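Local coordinates for protein 2-keto acid:ferredoxin oxidoreductase subunit alpha (PDB 1YD7) that probably catalyses, as the alpha subunit of a heterotetramer, the ferredoxin-dependent oxidation of 2-oxoglutarate with CoA to succinyl-CoA and CO2, at residues 27-32 with 165-170; 36-41 with 169-174. All blocks are in the same frame, centred on the assembly; numbering follows the deposited sequence.

Contact 1. Residues 27-32 with 165-170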
ATOM      1  N   GLU A  27     -10.166   0.145   1.077  1.00 30.11           N
ATOM      2  CA  GLU A  27     -10.454  -0.519  -0.189  1.00 25.10           C
ATOM      3  C   GLU A  27      -9.869   0.242  -1.340  1.00 23.37           C
ATOM      4  O   GLU A  27      -9.475  -0.348  -2.329  1.00 29.52           O
ATOM      5  CB  GLU A  27     -11.974  -0.636  -0.378  1.00 27.01           C
ATOM      6  CG  GLU A  27     -12.425  -1.279  -1.706  1.00 26.57           C
ATOM      7  CD  GLU A  27     -12.142  -2.790  -1.801  1.00 26.59           C
ATOM      8  OE1 GLU A  27     -11.888  -3.459  -0.760  1.00 28.78           O
ATOM      9  OE2 GLU A  27     -12.237  -3.314  -2.932  1.00 24.38           O
ATOM     10  N   ALA A  28      -9.855   1.563  -1.237  1.00 26.96           N
ATOM     11  CA  ALA A  28      -9.214   2.409  -2.222  1.00 24.18           C
ATOM     12  C   ALA A  28      -7.694   2.183  -2.235  1.00 23.84           C
ATOM     13  O   ALA A  28      -7.107   2.068  -3.297  1.00 22.98           O
ATOM     14  CB  ALA A  28      -9.518   3.872  -1.946  1.00 26.68           C
ATOM     15  N   ILE A  29      -7.084   2.145  -1.054  1.00 22.05           N
ATOM     16  CA  ILE A  29      -5.663   1.780  -0.911  1.00 26.63           C
ATOM     17  C   ILE A  29      -5.336   0.434  -1.591  1.00 25.84           C
ATOM     18  O   ILE A  29      -4.489   0.378  -2.479  1.00 28.82           O
ATOM     19  CB  ILE A  29      -5.234   1.780   0.581  1.00 26.68           C
ATOM     20  CG1 ILE A  29      -5.355   3.182   1.161  1.00 23.63           C
ATOM     21  CG2 ILE A  29      -3.821   1.267   0.742  1.00 31.04           C
ATOM     22  CD1 ILE A  29      -5.020   3.281   2.664  1.00 27.87           C
ATOM     23  N   ALA A  30      -6.068  -0.615  -1.244  1.00 27.47           N
ATOM     24  CA  ALA A  30      -5.887  -1.935  -1.850  1.00 28.16           C
ATOM     25  C   ALA A  30      -6.036  -1.975  -3.376  1.00 30.99           C
ATOM     26  O   ALA A  30      -5.219  -2.569  -4.088  1.00 29.77           O
ATOM     27  CB  ALA A  30      -6.857  -2.931  -1.210  1.00 29.33           C
ATOM     28  N   ARG A  31      -7.102  -1.370  -3.888  1.00 30.78           N
ATOM     29  CA  ARG A  31      -7.309  -1.323  -5.325  1.00 28.34           C
ATOM     30  C   ARG A  31      -6.203  -0.566  -6.058  1.00 27.35           C
ATOM     31  O   ARG A  31      -5.773  -0.983  -7.137  1.00 24.80           O
ATOM     32  CB  ARG A  31      -8.650  -0.686  -5.658  1.00 28.87           C
ATOM     33  CG  ARG A  31      -9.808  -1.526  -5.250  1.00 31.47           C
ATOM     34  CD  ARG A  31     -11.134  -1.031  -5.878  1.00 30.26           C
ATOM     35  NE  ARG A  31     -12.285  -1.697  -5.249  1.00 32.05           N
ATOM     36  CZ  ARG A  31     -13.532  -1.699  -5.734  1.00 31.59           C
ATOM     37  NH1 ARG A  31     -13.830  -1.140  -6.901  1.00 28.70           N
ATOM     38  NH2 ARG A  31     -14.487  -2.312  -5.055  1.00 32.76           N
ATOM     39  N   ALA A  32      -5.798   0.567  -5.493  1.00 25.08           N
ATOM     40  CA  ALA A  32      -4.707   1.372  -6.042  1.00 26.39           C
ATOM     41  C   ALA A  32      -3.377   0.600  -6.059  1.00 26.23           C
ATOM     42  O   ALA A  32      -2.661   0.609  -7.056  1.00 24.18           O
ATOM     43  CB  ALA A  32      -4.547   2.653  -5.241  1.00 24.28           C
ATOM     44  N   ASP A 165      -5.448   8.015  -4.984  1.00 30.81           N
ATOM     45  CA  ASP A 165      -4.464   8.715  -5.794  1.00 30.15           C
ATOM     46  C   ASP A 165      -3.080   8.758  -5.127  1.00 29.10           C
ATOM     47  O   ASP A 165      -2.084   8.663  -5.802  1.00 27.44           O
ATOM     48  CB  ASP A 165      -4.888  10.171  -6.074  1.00 32.46           C
ATOM     49  CG  ASP A 165      -6.126  10.292  -6.960  1.00 35.95           C
ATOM     50  OD1 ASP A 165      -6.354   9.464  -7.865  1.00 36.38           O
ATOM     51  OD2 ASP A 165      -6.872  11.273  -6.760  1.00 38.60           O
ATOM     52  N   PHE A 166      -3.042   8.965  -3.817  1.00 25.69           N
ATOM     53  CA  PHE A 166      -1.817   9.010  -3.094  1.00 25.10           C
ATOM     54  C   PHE A 166      -1.161   7.621  -3.018  1.00 29.86           C
ATOM     55  O   PHE A 166       0.075   7.530  -2.890  1.00 26.79           O
ATOM     56  CB  PHE A 166      -2.006   9.559  -1.676  1.00 28.62           C
ATOM     57  CG  PHE A 166      -2.313  11.054  -1.595  1.00 30.30           C
ATOM     58  CD1 PHE A 166      -2.812  11.774  -2.665  1.00 30.98           C
ATOM     59  CD2 PHE A 166      -2.148  11.715  -0.399  1.00 30.62           C
ATOM     60  CE1 PHE A 166      -3.116  13.130  -2.531  1.00 32.04           C
ATOM     61  CE2 PHE A 166      -2.449  13.063  -0.273  1.00 33.04           C
ATOM     62  CZ  PHE A 166      -2.932  13.763  -1.347  1.00 29.07           C
ATOM     63  N   THR A 167      -1.966   6.550  -3.050  1.00 28.46           N
ATOM     64  CA  THR A 167      -1.410   5.196  -3.036  1.00 28.61           C
ATOM     65  C   THR A 167      -0.662   4.932  -4.372  1.00 29.47           C
ATOM     66  O   THR A 167       0.474   4.463  -4.361  1.00 25.02           O
ATOM     67  CB  THR A 167      -2.478   4.117  -2.700  1.00 25.44           C
ATOM     68  OG1 THR A 167      -2.866   4.267  -1.326  1.00 25.15           O
ATOM     69  CG2 THR A 167      -1.917   2.706  -2.885  1.00 26.39           C
ATOM     70  N   ILE A 168      -1.287   5.279  -5.496  1.00 25.26           N
ATOM     71  CA  ILE A 168      -0.632   5.186  -6.784  1.00 30.56           C
ATOM     72  C   ILE A 168       0.624   6.059  -6.850  1.00 32.79           C
ATOM     73  O   ILE A 168       1.676   5.615  -7.348  1.00 31.97           O
ATOM     74  CB  ILE A 168      -1.599   5.512  -7.928  1.00 33.45           C
ATOM     75  CG1 ILE A 168      -2.571   4.347  -8.115  1.00 35.21           C
ATOM     76  CG2 ILE A 168      -0.838   5.766  -9.234  1.00 32.82           C
ATOM     77  CD1 ILE A 168      -3.729   4.698  -8.943  1.00 39.84           C
ATOM     78  N   ARG A 169       0.522   7.287  -6.341  1.00 30.41           N
ATOM     79  CA  ARG A 169       1.651   8.175  -6.322  1.00 31.36           C
ATOM     80  C   ARG A 169       2.773   7.612  -5.451  1.00 28.77           C
ATOM     81  O   ARG A 169       3.938   7.774  -5.799  1.00 28.18           O
ATOM     82  CB  ARG A 169       1.232   9.587  -5.905  1.00 35.16           C
ATOM     83  CG  ARG A 169       2.377  10.600  -5.829  1.00 39.27           C
ATOM     84  CD  ARG A 169       1.950  12.031  -6.227  1.00 44.31           C
ATOM     85  NE  ARG A 169       0.756  12.520  -5.527  1.00 48.24           N
ATOM     86  CZ  ARG A 169      -0.424  12.801  -6.102  1.00 50.75           C
ATOM     87  NH1 ARG A 169      -1.412  13.243  -5.342  1.00 49.26           N
ATOM     88  NH2 ARG A 169      -0.653  12.636  -7.412  1.00 51.24           N
ATOM     89  N   ALA A 170       2.439   6.934  -4.344  1.00 26.96           N
ATOM     90  CA  ALA A 170       3.457   6.397  -3.455  1.00 24.62           C
ATOM     91  C   ALA A 170       4.272   5.284  -4.129  1.00 25.63           C
ATOM     92  O   ALA A 170       5.463   5.216  -3.925  1.00 25.44           O
ATOM     93  CB  ALA A 170       2.855   5.890  -2.176  1.00 25.89           C
TER
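Thr-167 of helix 160-177 meets Ile-29 and Ala-32 of helix 25-36 in a buried helix-helix packing. Both helices belong to an alpha/beta domain built on a parallel sheet, of the thiamine diphosphate-binding family. The axes of segments 27-32 and 165-170 come within 8.4 Å, at a crossing angle of -36°, and run in roughly the same direction. No hydrogen bond links them.

Along 165-170, Thr-167 comes first. With OG1 beside the backbone N (chi1 -69°), CG2 is anti to that N and points toward two partners: Ile-29 O at 3.5 Å and Ala-32 CB, also at 3.5 Å. OG1 faces Ile-29, with CG1 of that residue 3.7 Å away, and the two side chains cross at about a right angle. The hydroxyl is satisfied inside its own helix, by a hydrogen bond with Ala-163 O. A glycine here would probably open a gap beside Ala-32 CB and strip Ile-29 CG1 and O of the Thr-167 atoms packed on them.

One residue on, Ile-168 adds a smaller apolar touch and also reaches Ile-204. The small side chain of Ala-32 lets the backbones come close, with CA atoms of Ala-32 and Ile-168 5.6 Å apart. Ile-168 CG1 rests 3.9 Å from Ala-32 CB.

Contact 2. Residues 36-41 with 169-174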
ATOM      1  N   ALA A  36      -1.464  -0.461  -9.325  1.00 30.36           N
ATOM      2  CA  ALA A  36      -0.101   0.056  -9.475  1.00 30.78           C
ATOM      3  C   ALA A  36       0.956  -1.046  -9.695  1.00 30.82           C
ATOM      4  O   ALA A  36       2.088  -0.734 -10.041  1.00 30.62           O
ATOM      5  CB  ALA A  36       0.286   0.887  -8.271  1.00 30.15           C
ATOM      6  N   GLY A  37       0.590  -2.303  -9.464  1.00 31.49           N
ATOM      7  CA  GLY A  37       1.442  -3.467  -9.769  1.00 30.17           C
ATOM      8  C   GLY A  37       2.013  -4.138  -8.542  1.00 30.14           C
ATOM      9  O   GLY A  37       2.873  -4.984  -8.660  1.00 34.10           O
ATOM     10  N   CYS A  38       1.549  -3.760  -7.353  1.00 29.72           N
ATOM     11  CA  CYS A  38       1.940  -4.457  -6.134  1.00 29.97           C
ATOM     12  C   CYS A  38       1.486  -5.921  -6.200  1.00 32.57           C
ATOM     13  O   CYS A  38       0.303  -6.211  -6.442  1.00 31.81           O
ATOM     14  CB  CYS A  38       1.321  -3.806  -4.913  1.00 28.18           C
ATOM     15  SG  CYS A  38       1.794  -4.528  -3.351  1.00 26.48           S
ATOM     16  N   ARG A  39       2.443  -6.823  -5.990  1.00 32.97           N
ATOM     17  CA  ARG A  39       2.184  -8.256  -5.942  1.00 30.08           C
ATOM     18  C   ARG A  39       2.732  -8.901  -4.694  1.00 26.86           C
ATOM     19  O   ARG A  39       2.637 -10.089  -4.538  1.00 32.49           O
ATOM     20  CB  ARG A  39       2.717  -8.934  -7.193  1.00 28.57           C
ATOM     21  CG  ARG A  39       1.994  -8.502  -8.456  1.00 27.97           C
ATOM     22  CD  ARG A  39       0.480  -8.821  -8.379  1.00 29.98           C
ATOM     23  NE  ARG A  39      -0.252  -8.447  -9.598  1.00 30.45           N
ATOM     24  CZ  ARG A  39      -0.782  -7.247  -9.855  1.00 29.89           C
ATOM     25  NH1 ARG A  39      -0.708  -6.248  -8.992  1.00 29.83           N
ATOM     26  NH2 ARG A  39      -1.425  -7.053 -10.989  1.00 29.62           N
ATOM     27  N   PHE A  40       3.231  -8.109  -3.760  1.00 25.66           N
ATOM     28  CA  PHE A  40       3.668  -8.656  -2.525  1.00 25.49           C
ATOM     29  C   PHE A  40       3.219  -7.779  -1.381  1.00 27.27           C
ATOM     30  O   PHE A  40       3.520  -6.575  -1.374  1.00 30.69           O
ATOM     31  CB  PHE A  40       5.215  -8.763  -2.497  1.00 25.26           C
ATOM     32  CG  PHE A  40       5.715  -9.398  -1.271  1.00 25.22           C
ATOM     33  CD1 PHE A  40       5.942 -10.770  -1.231  1.00 28.16           C
ATOM     34  CD2 PHE A  40       5.896  -8.656  -0.120  1.00 25.20           C
ATOM     35  CE1 PHE A  40       6.384 -11.381  -0.055  1.00 26.83           C
ATOM     36  CE2 PHE A  40       6.308  -9.267   1.070  1.00 26.60           C
ATOM     37  CZ  PHE A  40       6.569 -10.623   1.095  1.00 24.63           C
ATOM     38  N   TYR A  41       2.580  -8.385  -0.381  1.00 28.34           N
ATOM     39  CA  TYR A  41       2.097  -7.662   0.799  1.00 29.63           C
ATOM     40  C   TYR A  41       2.426  -8.478   2.042  1.00 30.24           C
ATOM     41  O   TYR A  41       2.152  -9.683   2.099  1.00 35.26           O
ATOM     42  CB  TYR A  41       0.567  -7.414   0.703  1.00 31.86           C
ATOM     43  CG  TYR A  41      -0.050  -6.698   1.909  1.00 31.72           C
ATOM     44  CD1 TYR A  41      -0.243  -5.328   1.906  1.00 35.01           C
ATOM     45  CD2 TYR A  41      -0.425  -7.385   3.033  1.00 33.13           C
ATOM     46  CE1 TYR A  41      -0.801  -4.661   2.993  1.00 34.49           C
ATOM     47  CE2 TYR A  41      -0.954  -6.734   4.135  1.00 33.22           C
ATOM     48  CZ  TYR A  41      -1.149  -5.372   4.100  1.00 35.08           C
ATOM     49  OH  TYR A  41      -1.705  -4.725   5.182  1.00 36.37           O
ATOM     50  N   ARG A 169       0.522   7.287  -6.341  1.00 30.41           N
ATOM     51  CA  ARG A 169       1.651   8.175  -6.322  1.00 31.36           C
ATOM     52  C   ARG A 169       2.773   7.612  -5.451  1.00 28.77           C
ATOM     53  O   ARG A 169       3.938   7.774  -5.799  1.00 28.18           O
ATOM     54  CB  ARG A 169       1.232   9.587  -5.905  1.00 35.16           C
ATOM     55  CG  ARG A 169       2.377  10.600  -5.829  1.00 39.27           C
ATOM     56  CD  ARG A 169       1.950  12.031  -6.227  1.00 44.31           C
ATOM     57  NE  ARG A 169       0.756  12.520  -5.527  1.00 48.24           N
ATOM     58  CZ  ARG A 169      -0.424  12.801  -6.102  1.00 50.75           C
ATOM     59  NH1 ARG A 169      -1.412  13.243  -5.342  1.00 49.26           N
ATOM     60  NH2 ARG A 169      -0.653  12.636  -7.412  1.00 51.24           N
ATOM     61  N   ALA A 170       2.439   6.934  -4.344  1.00 26.96           N
ATOM     62  CA  ALA A 170       3.457   6.397  -3.455  1.00 24.62           C
ATOM     63  C   ALA A 170       4.272   5.284  -4.129  1.00 25.63           C
ATOM     64  O   ALA A 170       5.463   5.216  -3.925  1.00 25.44           O
ATOM     65  CB  ALA A 170       2.855   5.890  -2.176  1.00 25.89           C
ATOM     66  N   PHE A 171       3.618   4.411  -4.896  1.00 25.27           N
ATOM     67  CA  PHE A 171       4.331   3.388  -5.645  1.00 31.02           C
ATOM     68  C   PHE A 171       5.203   4.064  -6.708  1.00 29.87           C
ATOM     69  O   PHE A 171       6.393   3.737  -6.820  1.00 29.13           O
ATOM     70  CB  PHE A 171       3.387   2.344  -6.262  1.00 28.82           C
ATOM     71  CG  PHE A 171       2.930   1.313  -5.288  1.00 29.17           C
ATOM     72  CD1 PHE A 171       1.679   1.412  -4.673  1.00 28.88           C
ATOM     73  CD2 PHE A 171       3.753   0.266  -4.951  1.00 29.85           C
ATOM     74  CE1 PHE A 171       1.278   0.501  -3.727  1.00 29.96           C
ATOM     75  CE2 PHE A 171       3.348  -0.676  -4.025  1.00 32.95           C
ATOM     76  CZ  PHE A 171       2.094  -0.560  -3.406  1.00 30.71           C
ATOM     77  N   ASN A 172       4.638   5.022  -7.445  1.00 27.47           N
ATOM     78  CA  ASN A 172       5.413   5.743  -8.461  1.00 29.51           C
ATOM     79  C   ASN A 172       6.629   6.427  -7.892  1.00 29.59           C
ATOM     80  O   ASN A 172       7.676   6.345  -8.503  1.00 30.06           O
ATOM     81  CB  ASN A 172       4.583   6.737  -9.262  1.00 30.42           C
ATOM     82  CG  ASN A 172       3.675   6.059 -10.196  1.00 32.55           C
ATOM     83  OD1 ASN A 172       3.848   4.877 -10.429  1.00 32.39           O
ATOM     84  ND2 ASN A 172       2.672   6.780 -10.735  1.00 31.03           N
ATOM     85  N   LEU A 173       6.520   7.026  -6.706  1.00 29.75           N
ATOM     86  CA  LEU A 173       7.681   7.690  -6.077  1.00 29.53           C
ATOM     87  C   LEU A 173       8.726   6.696  -5.588  1.00 28.85           C
ATOM     88  O   LEU A 173       9.908   7.010  -5.632  1.00 25.14           O
ATOM     89  CB  LEU A 173       7.277   8.613  -4.892  1.00 26.95           C
ATOM     90  CG  LEU A 173       6.381   9.821  -5.265  1.00 32.13           C
ATOM     91  CD1 LEU A 173       5.740  10.452  -4.008  1.00 32.92           C
ATOM     92  CD2 LEU A 173       7.134  10.880  -6.092  1.00 32.42           C
ATOM     93  N   SER A 174       8.304   5.555  -5.030  1.00 25.89           N
ATOM     94  CA  SER A 174       9.275   4.605  -4.474  1.00 28.94           C
ATOM     95  C   SER A 174      10.067   3.986  -5.644  1.00 25.01           C
ATOM     96  O   SER A 174      11.244   3.810  -5.545  1.00 28.25           O
ATOM     97  CB  SER A 174       8.639   3.516  -3.586  1.00 24.82           C
ATOM     98  OG  SER A 174       7.847   2.634  -4.336  1.00 26.99           O
TER
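The CA atoms of Ala-36 and Phe-171 lie 6.7 Å apart, where helix 25-36 gives way to a turn that leads into strand 40-43. Gly-37, with positive phi (108°), makes a Schellman motif there. At these backbone angles a CB on Gly-37 would collide with Ala-36 O, which explains the glycine.

The contact is apolar, and one ring carries it. Phe-171 has CG anti to its carbonyl carbon (chi1 -80°), and the ring extends from the helix to lie beside the turn. Ala-36 touches the root of the side chain: its CB is 3.9 Å from Phe-171 CD1 and 4.0 Å from Phe-171 CB. Cys-38 takes the far end, with CB 3.7 Å from Phe-171 CZ. Both approach the ring obliquely. Cys-38 SG stands 5.0 Å from the ring centroid and 63° off the normal, an oblique sulfur-aromatic contact. The two residues on either side of Gly-37 thus meet opposite ends of one phenyl group.

Beyond the ring, Cys-38 also packs on Met-91 of strand 90-95 and Met-56 of helix 52-59. Lys-89 NZ hydrogen-bonds Ala-36 O. The turn is therefore held among helix 160-177, helix 52-59 and the parallel sheet, where strand 40-43 lies between strands 66-69 and 90-95.

Contacts 1 and 2 are successive parts of one interface. Their centres lie about 8 Å apart, and each is about 7 Å from the centre of the chain. Helix 160-177 serves both, with Thr-167 and Ile-168 in contact 1 and Phe-171 in contact 2. Contact 1 joins helix to helix, whereas contact 2 joins the same second helix to the end of the first and the turn that leads into strand 40-43. Both are buried and neither has a hydrogen bond across it. Contact 2 is apolar, while contact 1 includes a threonine hydroxyl and a backbone carbonyl. Neither includes a known catalytic or ligand-binding residue; both are packing within the thiamine diphosphate-binding-type domain.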